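Local coordinates for protein aminotransferase class-III (Ochrobactrum anthropi, PDB 5GHG) that probably transfers amino groups between amines and carbonyl compounds as an omega-transaminase, using a pyridoxal-phosphate cofactor that is held here in its aminated form, at residues V348-A351 and R352-T356; I430-D433 and Q434-D437. The protein carries 1 engineered substitution. All coordinates share one frame; numbering follows the deposited sequence.

Contact 1: residues V348-A351 and R352-T356; sequences VANA and RDRGT
N350 and R354 reach for each other one helical turn apart, a local i to i+4 contact near the start of helix 347-363. This helix belongs to the C-terminal part of the class-III fold. Two levels of bonding join the same pair. In the backbone, R354 N donates to N350 O at 2.8 Å. In the side chains, R354 NH1 donates to N350 OD1 at 3.0 Å, with an N-H...O angle of 162°. The guanidinium presents its edge to OD1, which lies close to the guanidinium plane. Seen from N350, however, NH1 sits above the amide carbonyl plane, and the two flat groups are turned 49° apart. The arginine gets there by folding: its chain bends at chi2 and chi3, bringing CD to 3.3 Å from N350 OD1 and its charged end back along the helix. With CG anti to the backbone N (chi1 -171°), the N350 amide is placed beside the arginine chain, which it crosses at about a right angle. D353 CB lies 3.4 Å above one face of the R354 guanidinium, toward its rim. The helix continues with the routine bond from G355 N to A351 O. R352 behaves quite differently: its fully extended chain runs away from the turn, and NH1 finds the carbonyl of G268. Both polar atoms of the N350 amide are used, OD1 by the arginine and ND2 by the L429 carbonyl and probably that of I431, which should fix which way the amide is flipped. With NE of R354 in a salt bridge to D433, the carboxylate probably offsets much of the arginine's charge, while N350 gives NH1 a neutral acceptor.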
loop_
_atom_site.group_PDB
_atom_site.type_symbol
_atom_site.label_atom_id
_atom_site.label_comp_id
_atom_site.label_asym_id
_atom_site.label_seq_id
_atom_site.Cartn_x
_atom_site.Cartn_y
_atom_site.Cartn_z
ATOM N N VAL B 348 -18.299 19.749 7.064
ATOM C CA VAL B 348 -17.549 20.714 6.254
ATOM C C VAL B 348 -17.773 22.131 6.798
ATOM O O VAL B 348 -16.828 22.921 6.944
ATOM C CB VAL B 348 -17.948 20.611 4.776
ATOM C CG1 VAL B 348 -17.249 21.665 3.957
ATOM C CG2 VAL B 348 -17.609 19.221 4.246
ATOM N N ALA B 349 -19.024 22.460 7.115
ATOM C CA ALA B 349 -19.319 23.781 7.665
ATOM C C ALA B 349 -18.741 23.933 9.064
ATOM O O ALA B 349 -18.215 24.997 9.419
ATOM C CB ALA B 349 -20.829 24.030 7.665
ATOM N N ASN B 350 -18.824 22.888 9.880
ATOM C CA ASN B 350 -18.218 22.969 11.200
ATOM C C ASN B 350 -16.726 23.234 11.112
ATOM O O ASN B 350 -16.189 24.084 11.828
ATOM C CB ASN B 350 -18.473 21.696 12.004
ATOM C CG ASN B 350 -18.047 21.855 13.441
ATOM O OD1 ASN B 350 -18.610 22.677 14.147
ATOM N ND2 ASN B 350 -17.028 21.117 13.860
ATOM N N ALA B 351 -16.025 22.504 10.227
ATOM C CA ALA B 351 -14.588 22.702 10.107
ATOM C C ALA B 351 -14.268 24.096 9.577
ATOM O O ALA B 351 -13.291 24.727 9.994
ATOM C CB ALA B 351 -13.973 21.622 9.217
ATOM N N ARG B 352 -15.079 24.587 8.643
ATOM C CA ARG B 352 -14.893 25.931 8.114
ATOM C C ARG B 352 -14.994 26.982 9.227
ATOM O O ARG B 352 -14.170 27.895 9.307
ATOM C CB ARG B 352 -15.927 26.199 7.026
ATOM C CG ARG B 352 -15.882 27.597 6.434
ATOM C CD ARG B 352 -16.960 27.756 5.340
ATOM N NE ARG B 352 -16.915 29.077 4.720
ATOM C CZ ARG B 352 -16.366 29.357 3.531
ATOM N NH1 ARG B 352 -15.801 28.401 2.796
ATOM N NH2 ARG B 352 -16.388 30.601 3.065
ATOM N N ASP B 353 -16.014 26.856 10.093
ATOM C CA ASP B 353 -16.226 27.869 11.134
ATOM C C ASP B 353 -15.253 27.712 12.301
ATOM O O ASP B 353 -14.748 28.707 12.829
ATOM C CB ASP B 353 -17.661 27.814 11.635
ATOM C CG ASP B 353 -18.669 28.216 10.574
ATOM O OD1 ASP B 353 -18.266 28.890 9.587
ATOM O OD2 ASP B 353 -19.859 27.850 10.736
ATOM N N ARG B 354 -14.986 26.477 12.735
ATOM C CA ARG B 354 -13.900 26.278 13.687
ATOM C C ARG B 354 -12.561 26.691 13.080
ATOM O O ARG B 354 -11.686 27.201 13.792
ATOM C CB ARG B 354 -13.843 24.821 14.156
ATOM C CG ARG B 354 -14.686 24.492 15.408
ATOM C CD ARG B 354 -16.190 24.635 15.171
ATOM N NE ARG B 354 -16.649 26.006 15.351
ATOM C CZ ARG B 354 -17.854 26.458 14.999
ATOM N NH1 ARG B 354 -18.736 25.642 14.435
ATOM N NH2 ARG B 354 -18.169 27.725 15.212
ATOM N N GLY B 355 -12.388 26.479 11.777
ATOM C CA GLY B 355 -11.149 26.886 11.123
ATOM C C GLY B 355 -10.927 28.386 11.167
ATOM O O GLY B 355 -9.846 28.863 11.503
ATOM N N THR B 356 -11.954 29.154 10.813
ATOM C CA THR B 356 -11.860 30.602 10.924
ATOM C C THR B 356 -11.389 31.011 12.323
ATOM O O THR B 356 -10.474 31.826 12.480
ATOM C CB THR B 356 -13.213 31.247 10.614
ATOM O OG1 THR B 356 -13.545 30.972 9.255
ATOM C CG2 THR B 356 -13.147 32.753 10.838
#

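Contact 2: residues I430-D433 and Q434-D437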
loop_
_atom_site.group_PDB
_atom_site.type_symbol
_atom_site.label_atom_id
_atom_site.label_comp_id
_atom_site.label_asym_id
_atom_site.label_seq_id
_atom_site.Cartn_x
_atom_site.Cartn_y
_atom_site.Cartn_z
ATOM N N ILE B 430 -14.756 17.397 13.813
ATOM C CA ILE B 430 -15.760 17.486 14.860
ATOM C C ILE B 430 -15.371 18.412 16.010
ATOM O O ILE B 430 -16.151 18.559 16.968
ATOM C CB ILE B 430 -16.067 16.096 15.462
ATOM C CG1 ILE B 430 -14.797 15.467 16.047
ATOM C CG2 ILE B 430 -16.770 15.162 14.437
ATOM C CD1 ILE B 430 -15.090 14.346 17.052
ATOM N N ILE B 431 -14.185 19.014 15.975
ATOM C CA ILE B 431 -13.754 19.857 17.094
ATOM C C ILE B 431 -14.718 21.043 17.260
ATOM O O ILE B 431 -15.358 21.488 16.303
ATOM C CB ILE B 431 -12.306 20.323 16.892
ATOM C CG1 ILE B 431 -11.730 20.884 18.204
ATOM C CG2 ILE B 431 -12.202 21.306 15.731
ATOM C CD1 ILE B 431 -10.225 21.069 18.190
ATOM N N ASN B 432 -14.838 21.543 18.488
ATOM C CA ASN B 432 -15.657 22.733 18.740
ATOM C C ASN B 432 -14.763 23.901 19.172
ATOM O O ASN B 432 -13.557 23.745 19.378
ATOM C CB ASN B 432 -16.758 22.445 19.772
ATOM C CG ASN B 432 -16.225 22.115 21.153
ATOM O OD1 ASN B 432 -15.278 22.722 21.617
ATOM N ND2 ASN B 432 -16.855 21.146 21.824
ATOM N N ASP B 433 -15.363 25.089 19.289
ATOM C CA ASP B 433 -14.579 26.291 19.556
ATOM C C ASP B 433 -13.889 26.228 20.918
ATOM O O ASP B 433 -12.763 26.701 21.058
ATOM C CB ASP B 433 -15.446 27.557 19.455
ATOM C CG ASP B 433 -15.664 28.018 18.012
ATOM O OD1 ASP B 433 -14.943 27.554 17.091
ATOM O OD2 ASP B 433 -16.547 28.874 17.790
ATOM N N GLN B 434 -14.551 25.668 21.934
ATOM C CA GLN B 434 -13.914 25.568 23.243
ATOM C C GLN B 434 -12.648 24.717 23.180
ATOM O O GLN B 434 -11.664 24.998 23.865
ATOM C CB GLN B 434 -14.882 24.966 24.283
ATOM C CG GLN B 434 -16.270 25.593 24.304
ATOM C CD GLN B 434 -17.270 24.875 23.379
ATOM O OE1 GLN B 434 -17.389 25.208 22.176
ATOM N NE2 GLN B 434 -18.018 23.891 23.942
ATOM N N GLN B 435 -12.677 23.656 22.384
ATOM C CA GLN B 435 -11.514 22.784 22.245
ATOM C C GLN B 435 -10.417 23.457 21.423
ATOM O O GLN B 435 -9.230 23.281 21.706
ATOM C CB GLN B 435 -11.953 21.459 21.627
ATOM C CG GLN B 435 -12.800 20.618 22.560
ATOM C CD GLN B 435 -13.521 19.460 21.868
ATOM O OE1 GLN B 435 -13.938 19.566 20.716
ATOM N NE2 GLN B 435 -13.669 18.345 22.578
ATOM N N VAL B 436 -10.800 24.217 20.392
ATOM C CA VAL B 436 -9.817 24.998 19.661
ATOM C C VAL B 436 -9.126 25.980 20.600
ATOM O O VAL B 436 -7.906 26.169 20.539
ATOM C CB VAL B 436 -10.485 25.752 18.490
ATOM C CG1 VAL B 436 -9.538 26.818 17.943
ATOM C CG2 VAL B 436 -10.902 24.773 17.397
ATOM N N ASP B 437 -9.913 26.621 21.473
ATOM C CA ASP B 437 -9.365 27.562 22.435
ATOM C C ASP B 437 -8.372 26.881 23.373
ATOM O O ASP B 437 -7.288 27.411 23.638
ATOM C CB ASP B 437 -10.508 28.200 23.232
ATOM C CG ASP B 437 -10.009 29.151 24.295
ATOM O OD1 ASP B 437 -9.184 30.022 23.960
ATOM O OD2 ASP B 437 -10.428 29.012 25.455
HETATM O O HOH W 1 -15.666 17.920 19.628
#
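N432 and Q435 form a capping box at the N-terminus of helix 433-455, each side chain accepting from the other's backbone. N432 OD1 takes the proton of Q435 N at 2.9 Å, and Q435 OE1 takes that of N432 N at 3.1 Å, the latter donor lying in the glutamine's carbonyl plane. A chi1 of 65° sets CG of N432 between its own backbone N and carbonyl carbon, turning OD1 onto Q435 N. Q435 OE1 has a second donor: a water 2.6 Å away that also donates to I430 O. Y41 OH meets Q435 NE2, so both ends of that amide are occupied. The Q434 amide stacks on that of N432, the planes only 10° apart. Were N432 an alanine, Q435 N would probably lose its capping acceptor and the Q434 amide its stacking partner. The backbone bond from V436 N to N432 O, 3.0 Å, starts the helical pattern, and the one from D437 N to D433 O, 2.9 Å, continues it. Beneath the cap, I431 CD1 rests 3.8 Å from V436 CG2. The turn follows strand 422-425 and is flanked by helix 347-363, where V436 touches Y357 and M358 and D437 pairs with R361, and on another flank by I40 just ahead of strand 41-44.

Overall arrangement
Contact 1 lies inside a continuous helix and contact 2 at the start of another, their centres about 10 Å apart. They meet directly: R354 NE reaches D433 OD1 at 2.9 Å, and R354 CG packs against I431 O at 3.2 Å. Helices 347-363 and 433-455 are therefore joined through the very residues that carry the two local contacts. Both are partly buried, with A351 and G355 inside in the first, I431 and V436 in the second. The chemistry follows position: contact 1 adds a bond from a charged guanidinium to a neutral amide on top of a complete helical backbone, whereas contact 2 uses neutral amides to serve backbone donors at a helix end.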